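Local coordinates for GTP-binding nuclear protein GSP1 (Encephalitozoon cuniculi, PDB 4DJT) that binds guanine nucleotide with magnesium as a Ran-family small GTPase and is probably needed for protein import into the nucleus and for RNA export, at residues Lys13-Ile17 / Val80-Gly84; Thr25-Asn29 / Asn193-His197; Gly45-Val51 / Phe63-Ala69. One frame throughout, in Å; residues are numbered along the deposited sequence.

Contact 1. Residues Lys13-Ile17 / Val80-Gly84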
loop_
_atom_site.group_PDB
_atom_site.type_symbol
_atom_site.label_atom_id
_atom_site.label_comp_id
_atom_site.label_asym_id
_atom_site.label_seq_id
_atom_site.Cartn_x
_atom_site.Cartn_y
_atom_site.Cartn_z
ATOM N N LYS A 13 -11.107 2.475 1.197
ATOM C CA LYS A 13 -9.885 3.236 1.429
ATOM C C LYS A 13 -8.770 2.303 1.851
ATOM O O LYS A 13 -8.937 1.493 2.801
ATOM C CB LYS A 13 -10.072 4.273 2.506
ATOM C CG LYS A 13 -8.768 4.921 2.963
ATOM C CD LYS A 13 -9.017 5.939 4.037
ATOM C CE LYS A 13 -7.721 6.513 4.600
ATOM N NZ LYS A 13 -7.977 7.682 5.494
ATOM N N ILE A 14 -7.593 2.486 1.256
ATOM C CA ILE A 14 -6.441 1.653 1.605
ATOM C C ILE A 14 -5.290 2.596 1.948
ATOM O O ILE A 14 -5.007 3.522 1.176
ATOM C CB ILE A 14 -5.993 0.738 0.429
ATOM C CG1 ILE A 14 -7.127 -0.204 -0.031
ATOM C CG2 ILE A 14 -4.695 0.009 0.779
ATOM C CD1 ILE A 14 -7.559 -1.204 1.005
ATOM N N CYS A 15 -4.591 2.335 3.044
ATOM C CA CYS A 15 -3.386 3.100 3.397
ATOM C C CYS A 15 -2.122 2.396 2.989
ATOM O O CYS A 15 -1.930 1.214 3.319
ATOM C CB CYS A 15 -3.313 3.348 4.911
ATOM S SG CYS A 15 -4.642 4.431 5.507
ATOM N N LEU A 16 -1.239 3.118 2.304
ATOM C CA LEU A 16 0.149 2.632 2.128
ATOM C C LEU A 16 0.982 3.057 3.305
ATOM O O LEU A 16 1.043 4.229 3.646
ATOM C CB LEU A 16 0.788 3.185 0.849
ATOM C CG LEU A 16 0.001 3.016 -0.407
ATOM C CD1 LEU A 16 0.788 3.600 -1.608
ATOM C CD2 LEU A 16 -0.367 1.549 -0.629
ATOM N N ILE A 17 1.661 2.104 3.894
ATOM C CA ILE A 17 2.505 2.370 5.037
ATOM C C ILE A 17 3.832 1.655 4.906
ATOM O O ILE A 17 3.992 0.749 4.089
ATOM C CB ILE A 17 1.806 1.965 6.335
ATOM C CG1 ILE A 17 1.179 0.582 6.234
ATOM C CG2 ILE A 17 0.736 2.984 6.647
ATOM C CD1 ILE A 17 0.608 0.079 7.578
ATOM N N VAL A 80 -5.787 10.903 11.153
ATOM C CA VAL A 80 -6.680 11.085 9.993
ATOM C C VAL A 80 -6.174 10.391 8.730
ATOM O O VAL A 80 -6.963 10.068 7.861
ATOM C CB VAL A 80 -6.988 12.575 9.699
ATOM C CG1 VAL A 80 -8.035 13.092 10.682
ATOM C CG2 VAL A 80 -5.722 13.413 9.749
ATOM N N TYR A 81 -4.878 10.144 8.652
ATOM C CA TYR A 81 -4.332 9.333 7.575
ATOM C C TYR A 81 -4.977 7.958 7.594
ATOM O O TYR A 81 -5.374 7.432 6.550
ATOM C CB TYR A 81 -2.813 9.229 7.683
ATOM C CG TYR A 81 -2.142 8.521 6.508
ATOM C CD1 TYR A 81 -1.717 7.200 6.602
ATOM C CD2 TYR A 81 -1.939 9.177 5.292
ATOM C CE1 TYR A 81 -1.121 6.547 5.516
ATOM C CE2 TYR A 81 -1.356 8.530 4.216
ATOM C CZ TYR A 81 -0.953 7.216 4.324
ATOM O OH TYR A 81 -0.304 6.619 3.232
ATOM N N TYR A 82 -5.055 7.371 8.791
ATOM C CA TYR A 82 -5.543 5.997 8.950
ATOM C C TYR A 82 -7.069 5.909 8.983
ATOM O O TYR A 82 -7.650 4.916 8.549
ATOM C CB TYR A 82 -4.955 5.371 10.197
ATOM C CG TYR A 82 -3.461 5.287 10.182
ATOM C CD1 TYR A 82 -2.796 4.570 9.198
ATOM C CD2 TYR A 82 -2.716 5.892 11.132
ATOM C CE1 TYR A 82 -1.431 4.476 9.176
ATOM C CE2 TYR A 82 -1.329 5.799 11.122
ATOM C CZ TYR A 82 -0.705 5.065 10.140
ATOM O OH TYR A 82 0.657 4.981 10.114
ATOM N N ILE A 83 -7.726 6.930 9.534
ATOM C CA ILE A 83 -9.164 6.835 9.825
ATOM C C ILE A 83 -9.986 6.490 8.586
ATOM O O ILE A 83 -9.795 7.058 7.519
ATOM C CB ILE A 83 -9.714 8.145 10.424
ATOM C CG1 ILE A 83 -9.213 8.307 11.859
ATOM C CG2 ILE A 83 -11.251 8.135 10.425
ATOM C CD1 ILE A 83 -9.621 9.625 12.528
ATOM N N GLY A 84 -10.890 5.539 8.730
ATOM C CA GLY A 84 -11.758 5.159 7.631
ATOM C C GLY A 84 -11.171 4.100 6.696
ATOM O O GLY A 84 -11.866 3.654 5.778
HETATM O O HOH W 1 -12.803 2.114 3.495
#
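Lys-13 reaches from the strand to the backbone of Tyr-81 and Ile-83. Its chain is fully extended, with CG anti to the backbone N (chi1 170°). This carries NZ to two backbone carbonyls. NZ donates to Tyr-81 O at 2.8 Å from above the carbonyl plane. It also donates to Ile-83 O at 2.8 Å, nearer to that carbonyl's plane. The side chain of Lys-13 also makes a cation-pi contact with Trp-66.

A third direct hydrogen bond runs the other way. Tyr-81 OH donates to Leu-16 O at 2.8 Å, in the carbonyl plane and on a lone pair. One water links the backbones, accepting from Lys-13 N and donating to Gly-84 O.

Sulfur and apolar contacts make up the rest. Cys-15 SG sits 4.6 Å from the centroid of the Tyr-81 ring, in an oblique sulfur-aromatic contact. It makes a second, longer one with Tyr-82. Ile-17 CG2 meets the edge of the Tyr-82 ring, 3.6 Å from CE1. Tyr-82 OH is hydrogen-bonded to Glu-109 on helix 103-114.

Residues 80-84 belong to the predicted switch II of the GTPase fold. Tyr-81, Ile-83 and Gly-84 are tied to the central sheet through their backbone oxygens. The ammonium of Lys-13 probably suits the two carbonyl oxygens that converge on it.

Contact 2. Residues Thr25-Asn29 / Asn193-His197. With MG (magnesium ion), chain D; GDP (guanosine-5'-diphosphate), chain C.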
loop_
_atom_site.group_PDB
_atom_site.type_symbol
_atom_site.label_atom_id
_atom_site.label_comp_id
_atom_site.label_asym_id
_atom_site.label_seq_id
_atom_site.Cartn_x
_atom_site.Cartn_y
_atom_site.Cartn_z
ATOM N N THR A 25 5.568 5.326 -2.903
ATOM C CA THR A 25 5.187 6.243 -3.965
ATOM C C THR A 25 5.483 5.671 -5.337
ATOM O O THR A 25 4.636 5.759 -6.252
ATOM C CB THR A 25 5.878 7.613 -3.736
ATOM O OG1 THR A 25 5.462 8.120 -2.457
ATOM C CG2 THR A 25 5.496 8.592 -4.818
ATOM N N THR A 26 6.625 5.006 -5.480
ATOM C CA THR A 26 6.958 4.338 -6.758
ATOM C C THR A 26 5.884 3.318 -7.162
ATOM O O THR A 26 5.505 3.219 -8.356
ATOM C CB THR A 26 8.374 3.708 -6.735
ATOM O OG1 THR A 26 9.337 4.729 -6.383
ATOM C CG2 THR A 26 8.735 3.131 -8.126
ATOM N N TYR A 27 5.374 2.600 -6.164
ATOM C CA TYR A 27 4.333 1.616 -6.367
ATOM C C TYR A 27 3.057 2.240 -6.902
ATOM O O TYR A 27 2.579 1.840 -7.961
ATOM C CB TYR A 27 4.024 0.914 -5.074
ATOM C CG TYR A 27 2.935 -0.158 -5.160
ATOM C CD1 TYR A 27 3.174 -1.377 -5.803
ATOM C CD2 TYR A 27 1.724 0.013 -4.535
ATOM C CE1 TYR A 27 2.210 -2.364 -5.847
ATOM C CE2 TYR A 27 0.749 -0.973 -4.573
ATOM C CZ TYR A 27 0.997 -2.158 -5.242
ATOM O OH TYR A 27 0.006 -3.146 -5.259
ATOM N N ILE A 28 2.523 3.249 -6.195
ATOM C CA ILE A 28 1.160 3.716 -6.457
ATOM C C ILE A 28 1.059 4.902 -7.421
ATOM O O ILE A 28 0.016 5.107 -8.005
ATOM C CB ILE A 28 0.451 4.095 -5.159
ATOM C CG1 ILE A 28 -1.088 4.103 -5.333
ATOM C CG2 ILE A 28 1.040 5.399 -4.622
ATOM C CD1 ILE A 28 -1.709 2.740 -5.633
ATOM N N ASN A 29 2.132 5.697 -7.554
ATOM C CA ASN A 29 2.036 6.994 -8.212
ATOM C C ASN A 29 2.085 6.788 -9.759
ATOM O O ASN A 29 3.048 7.199 -10.443
ATOM C CB ASN A 29 3.142 7.898 -7.723
ATOM C CG ASN A 29 3.064 9.304 -8.288
ATOM O OD1 ASN A 29 2.008 9.763 -8.738
ATOM N ND2 ASN A 29 4.180 9.981 -8.279
ATOM N N ASN A 193 5.580 14.687 -9.067
ATOM C CA ASN A 193 6.208 14.635 -7.763
ATOM C C ASN A 193 5.452 15.512 -6.784
ATOM O O ASN A 193 5.436 16.739 -6.913
ATOM C CB ASN A 193 7.652 15.110 -7.840
ATOM C CG ASN A 193 8.213 15.434 -6.469
ATOM O OD1 ASN A 193 7.979 14.693 -5.513
ATOM N ND2 ASN A 193 8.957 16.581 -6.366
ATOM N N TYR A 194 4.834 14.888 -5.785
ATOM C CA TYR A 194 4.093 15.615 -4.787
ATOM C C TYR A 194 4.781 15.570 -3.416
ATOM O O TYR A 194 4.183 15.994 -2.401
ATOM C CB TYR A 194 2.638 15.114 -4.672
ATOM C CG TYR A 194 2.462 13.639 -4.579
ATOM C CD1 TYR A 194 2.666 12.954 -3.372
ATOM C CD2 TYR A 194 2.083 12.900 -5.700
ATOM C CE1 TYR A 194 2.516 11.583 -3.303
ATOM C CE2 TYR A 194 1.913 11.542 -5.624
ATOM C CZ TYR A 194 2.105 10.890 -4.402
ATOM O OH TYR A 194 1.954 9.541 -4.313
ATOM N N ASP A 195 6.020 15.089 -3.389
ATOM C CA ASP A 195 6.702 14.886 -2.129
ATOM C C ASP A 195 7.174 16.241 -1.595
ATOM O O ASP A 195 7.696 17.065 -2.337
ATOM C CB ASP A 195 7.948 14.005 -2.294
ATOM C CG ASP A 195 7.643 12.572 -2.576
ATOM O OD1 ASP A 195 6.466 12.179 -2.685
ATOM O OD2 ASP A 195 8.610 11.812 -2.671
ATOM N N TYR A 196 7.103 16.404 -0.286
ATOM C CA TYR A 196 7.757 17.527 0.365
ATOM C C TYR A 196 9.252 17.318 0.252
ATOM O O TYR A 196 9.745 16.193 0.317
ATOM C CB TYR A 196 7.365 17.622 1.839
ATOM C CG TYR A 196 5.866 17.667 2.094
ATOM C CD1 TYR A 196 5.018 18.390 1.262
ATOM C CD2 TYR A 196 5.314 17.057 3.209
ATOM C CE1 TYR A 196 3.662 18.481 1.517
ATOM C CE2 TYR A 196 3.958 17.133 3.464
ATOM C CZ TYR A 196 3.142 17.845 2.615
ATOM O OH TYR A 196 1.777 17.912 2.844
ATOM N N HIS A 197 9.984 18.401 0.080
ATOM C CA HIS A 197 11.424 18.312 0.096
ATOM C C HIS A 197 11.915 18.019 1.503
ATOM O O HIS A 197 11.460 18.636 2.466
ATOM C CB HIS A 197 12.063 19.597 -0.403
ATOM C CG HIS A 197 13.556 19.496 -0.522
ATOM N ND1 HIS A 197 14.158 18.739 -1.471
ATOM C CD2 HIS A 197 14.578 19.996 0.291
ATOM C CE1 HIS A 197 15.510 18.819 -1.316
ATOM N NE2 HIS A 197 15.761 19.573 -0.231
HETATM MG MG MG D . 6.615 8.543 -0.776
HETATM P PB GDP C . 8.696 5.963 -0.372
HETATM O O1B GDP C . 7.476 6.618 -1.039
HETATM O O2B GDP C . 8.393 4.675 0.376
HETATM O O3B GDP C . 9.549 6.980 0.382
HETATM O O3A GDP C . 9.726 5.503 -1.531
HETATM P PA GDP C . 9.870 6.046 -3.022
HETATM O O1A GDP C . 8.799 5.496 -3.943
HETATM O O2A GDP C . 10.074 7.527 -2.951
HETATM O "O5'" GDP C . 11.206 5.374 -3.541
HETATM C "C5'" GDP C . 12.408 5.547 -2.766
HETATM C "C4'" GDP C . 13.585 5.212 -3.663
HETATM O "O4'" GDP C . 13.573 3.826 -3.937
HETATM C "C3'" GDP C . 13.506 5.890 -5.004
HETATM O "O3'" GDP C . 14.822 6.188 -5.423
HETATM C "C2'" GDP C . 12.947 4.869 -5.945
HETATM O "O2'" GDP C . 13.387 4.997 -7.311
HETATM C "C1'" GDP C . 13.468 3.598 -5.313
HETATM N N9 GDP C . 12.555 2.486 -5.536
HETATM C C8 GDP C . 11.245 2.381 -5.217
HETATM N N7 GDP C . 10.770 1.176 -5.622
HETATM C C5 GDP C . 11.789 0.487 -6.131
HETATM C C6 GDP C . 11.988 -0.847 -6.723
HETATM O O6 GDP C . 11.044 -1.686 -6.824
HETATM N N1 GDP C . 13.231 -1.155 -7.151
HETATM C C2 GDP C . 14.271 -0.279 -7.058
HETATM N N2 GDP C . 15.479 -0.632 -7.499
HETATM N N3 GDP C . 14.151 0.955 -6.533
HETATM C C4 GDP C . 12.953 1.362 -6.075
HETATM O O HOH W 2 5.769 10.388 -0.751
HETATM O O HOH W 3 8.235 9.212 -1.940
HETATM O O HOH W 4 4.997 7.838 0.363
HETATM O O HOH W 5 7.656 8.872 1.085
#
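Thr-25 binds the magnesium ion and faces Tyr-194 and Asp-195. It closes the P-loop (Walker A motif), in the first turn of helix 24-28. Its two branches do different work. OG1 binds magnesium at 2.1 Å and is also hydrogen-bonded to Asp-67. CG2, anti to the backbone N, points to the Tyr-194 hydroxyl, 3.7 Å from OH. The backbone N of Thr-25 donates to GDP O1B, which is itself a magnesium ligand.

Four waters complete the six-coordinate metal shell. Asp-195 joins that shell at second hand. Its OD1 accepts from one metal-bound water and its OD2 from another, each at 2.7 Å. The second water also donates to GDP O2A.

Thr-26 turns to the alpha phosphate. Its N and OG1 both donate to GDP O1A, with OG1 at 2.6 Å. Ile-28 adds a light touch on the Tyr-194 hydroxyl. That hydroxyl is hydrogen-bonded to Asp-67 and His-49, so the tail also reaches the hairpin strands.

Asn-29 leaves the helix and lies alongside the Tyr-194 ring. The amide and ring planes are 61° apart. The Asn-29 amide is held by Thr-190 through OD1 and by Val-192 O through ND2. Within the tail, Asn-193 OD1 accepts from Asp-195 N at 2.9 Å, an Asx turn. Asn-29 OD1 rests at the ring edge, 3.6 Å from Tyr-194 CE2.

Contact 3. Residues Gly45-Val51 / Phe63-Ala69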
loop_
_atom_site.group_PDB
_atom_site.type_symbol
_atom_site.label_atom_id
_atom_site.label_comp_id
_atom_site.label_asym_id
_atom_site.label_seq_id
_atom_site.Cartn_x
_atom_site.Cartn_y
_atom_site.Cartn_z
ATOM N N GLY A 45 -1.477 15.564 4.656
ATOM C CA GLY A 45 -0.200 15.337 3.965
ATOM C C GLY A 45 -0.313 14.046 3.133
ATOM O O GLY A 45 0.487 13.101 3.267
ATOM N N ALA A 46 -1.356 13.962 2.325
ATOM C CA ALA A 46 -1.588 12.736 1.597
ATOM C C ALA A 46 -2.256 12.982 0.271
ATOM O O ALA A 46 -3.001 13.937 0.101
ATOM C CB ALA A 46 -2.430 11.782 2.431
ATOM N N VAL A 47 -1.924 12.116 -0.681
ATOM C CA VAL A 47 -2.571 12.049 -1.962
ATOM C C VAL A 47 -3.419 10.785 -2.018
ATOM O O VAL A 47 -2.942 9.692 -1.703
ATOM C CB VAL A 47 -1.515 11.984 -3.101
ATOM C CG1 VAL A 47 -2.161 11.660 -4.450
ATOM C CG2 VAL A 47 -0.734 13.294 -3.161
ATOM N N ASN A 48 -4.668 10.931 -2.438
ATOM C CA ASN A 48 -5.480 9.764 -2.795
ATOM C C ASN A 48 -5.338 9.398 -4.252
ATOM O O ASN A 48 -5.557 10.237 -5.118
ATOM C CB ASN A 48 -6.962 9.977 -2.535
ATOM C CG ASN A 48 -7.764 8.739 -2.877
ATOM O OD1 ASN A 48 -7.524 7.713 -2.299
ATOM N ND2 ASN A 48 -8.700 8.836 -3.828
ATOM N N HIS A 49 -5.049 8.120 -4.508
ATOM C CA HIS A 49 -4.960 7.538 -5.869
ATOM C C HIS A 49 -6.089 6.571 -6.096
ATOM O O HIS A 49 -6.057 5.461 -5.584
ATOM C CB HIS A 49 -3.635 6.777 -6.015
ATOM C CG HIS A 49 -2.410 7.636 -5.913
ATOM N ND1 HIS A 49 -1.884 8.273 -6.977
ATOM C CD2 HIS A 49 -1.563 7.905 -4.835
ATOM C CE1 HIS A 49 -0.760 8.925 -6.593
ATOM N NE2 HIS A 49 -0.571 8.699 -5.289
ATOM N N PRO A 50 -7.123 6.982 -6.826
ATOM C CA PRO A 50 -8.177 6.003 -7.154
ATOM C C PRO A 50 -7.718 5.021 -8.208
ATOM O O PRO A 50 -7.201 5.428 -9.255
ATOM C CB PRO A 50 -9.317 6.837 -7.701
ATOM C CG PRO A 50 -8.894 8.245 -7.635
ATOM C CD PRO A 50 -7.520 8.377 -7.115
ATOM N N VAL A 51 -7.914 3.736 -7.922
ATOM C CA VAL A 51 -7.697 2.665 -8.915
ATOM C C VAL A 51 -8.930 1.720 -8.938
ATOM O O VAL A 51 -9.328 1.151 -7.906
ATOM C CB VAL A 51 -6.373 1.905 -8.697
ATOM C CG1 VAL A 51 -6.302 1.259 -7.302
ATOM C CG2 VAL A 51 -6.172 0.867 -9.791
ATOM N N PHE A 63 -10.449 1.177 -5.295
ATOM C CA PHE A 63 -9.611 1.415 -4.130
ATOM C C PHE A 63 -9.164 2.887 -4.137
ATOM O O PHE A 63 -8.599 3.381 -5.113
ATOM C CB PHE A 63 -8.391 0.490 -4.173
ATOM C CG PHE A 63 -8.748 -0.977 -4.140
ATOM C CD1 PHE A 63 -9.030 -1.602 -2.939
ATOM C CD2 PHE A 63 -8.773 -1.726 -5.299
ATOM C CE1 PHE A 63 -9.317 -2.972 -2.878
ATOM C CE2 PHE A 63 -9.057 -3.081 -5.266
ATOM C CZ PHE A 63 -9.343 -3.712 -4.064
ATOM N N ASN A 64 -9.389 3.567 -3.025
ATOM C CA ASN A 64 -8.866 4.905 -2.846
ATOM C C ASN A 64 -7.640 4.769 -2.008
ATOM O O ASN A 64 -7.728 4.575 -0.775
ATOM C CB ASN A 64 -9.929 5.786 -2.166
ATOM C CG ASN A 64 -11.008 6.226 -3.132
ATOM O OD1 ASN A 64 -10.725 6.628 -4.281
ATOM N ND2 ASN A 64 -12.269 6.169 -2.675
ATOM N N VAL A 65 -6.483 4.751 -2.679
ATOM C CA VAL A 65 -5.243 4.376 -2.054
ATOM C C VAL A 65 -4.490 5.646 -1.620
ATOM O O VAL A 65 -4.168 6.484 -2.437
ATOM C CB VAL A 65 -4.358 3.506 -3.005
ATOM C CG1 VAL A 65 -3.144 2.980 -2.239
ATOM C CG2 VAL A 65 -5.171 2.382 -3.598
ATOM N N TRP A 66 -4.306 5.819 -0.305
ATOM C CA TRP A 66 -3.619 6.996 0.244
ATOM C C TRP A 66 -2.163 6.788 0.330
ATOM O O TRP A 66 -1.704 5.733 0.790
ATOM C CB TRP A 66 -4.152 7.323 1.629
ATOM C CG TRP A 66 -5.509 7.942 1.582
ATOM C CD1 TRP A 66 -6.526 7.683 0.679
ATOM C CD2 TRP A 66 -6.047 8.949 2.484
ATOM N NE1 TRP A 66 -7.604 8.478 0.940
ATOM C CE2 TRP A 66 -7.387 9.230 2.027
ATOM C CE3 TRP A 66 -5.557 9.611 3.610
ATOM C CZ2 TRP A 66 -8.202 10.158 2.664
ATOM C CZ3 TRP A 66 -6.380 10.531 4.247
ATOM C CH2 TRP A 66 -7.676 10.796 3.790
ATOM N N ASP A 67 -1.413 7.784 -0.108
ATOM C CA ASP A 67 0.062 7.771 -0.024
ATOM C C ASP A 67 0.458 9.020 0.694
ATOM O O ASP A 67 -0.208 10.044 0.542
ATOM C CB ASP A 67 0.673 7.797 -1.431
ATOM C CG ASP A 67 2.191 7.677 -1.437
ATOM O OD1 ASP A 67 2.719 7.049 -0.517
ATOM O OD2 ASP A 67 2.846 8.152 -2.437
ATOM N N THR A 68 1.573 8.982 1.411
ATOM C CA THR A 68 2.064 10.158 2.090
ATOM C C THR A 68 2.818 11.073 1.105
ATOM O O THR A 68 3.088 10.707 -0.019
ATOM C CB THR A 68 3.061 9.827 3.202
ATOM O OG1 THR A 68 4.334 9.468 2.617
ATOM C CG2 THR A 68 2.541 8.746 4.108
ATOM N N ALA A 69 3.114 12.287 1.567
ATOM C CA ALA A 69 3.994 13.209 0.841
ATOM C C ALA A 69 5.443 13.203 1.420
ATOM O O ALA A 69 6.205 14.137 1.206
ATOM C CB ALA A 69 3.391 14.624 0.901
#
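Asn-48 and Asn-64 join their side-chain amides diagonally across the two strands. Asn-48 is paired with Trp-66 and Asn-64 with Pro-50, both non-hydrogen-bonded pairs. Asn-48 ND2 donates to Asn-64 OD1 at 3.0 Å, with an N-H...O angle of 164°. The acceptor lies in the amide plane of Asn-48. The donor, however, stands above the carbonyl plane of Asn-64, and the two amides are 66° apart. Asn-48 CG is anti to the backbone N (chi1 -178°), which extends the amide toward Asn-64. The Asn-48 oxygen is turned to the Trp-66 ring, with OD1 3.1 Å from CD1. The geometry there is too poor for a hydrogen bond to NE1. Ala-46 CB also packs against this indole, at CE3.

These residues lie on one face of an antiparallel beta hairpin, part of the central sheet of the small GTPase fold. Strand 60-68 continues the sheet to strand 11-17. The backbones pair at Val-47 with Asp-67, His-49 with Val-65 and Val-51 with Phe-63. One bond of the middle pair, His-49 N to Val-65 O, measures 2.8 Å.

On the other face, Val-51 CG1 sits 3.8 Å from Phe-63 CB and 4.0 Å from Val-65 CG2. Val-47 CG1 lies over one face of the His-49 imidazole, toward its rim. The edge of that ring meets Asp-67 CB. His-49 NE2 and Asp-67 OD2 are both hydrogen-bonded to the hydroxyl of Tyr-194. At the G1 beta bulge of Gly-45 and Ala-46, near the end of the predicted switch I, Ala-69 N donates to Gly-45 O at 3.2 Å.

Contacts 1 and 3 meet in the central sheet, where strands 11-17 and 60-68 are neighbours. Their centres are about 8 Å apart. Contact 2 lies about 10 Å from contact 3 and about 16 Å from contact 1, centre to centre. Strand 11-17 of contact 1 leads through the P-loop into helix 24-28 of contact 2. Leu-16 CD1 and Ile-28 CG2 pack 3.5 Å apart. Along the chain, contact 3 is nested inside the loops closed by both others, while contacts 1 and 2 cross. Asp-67 ties contact 3 to contact 2 by hydrogen bonds. The hairpin thus connects the predicted switch II side with the magnesium site and the C-terminal tail.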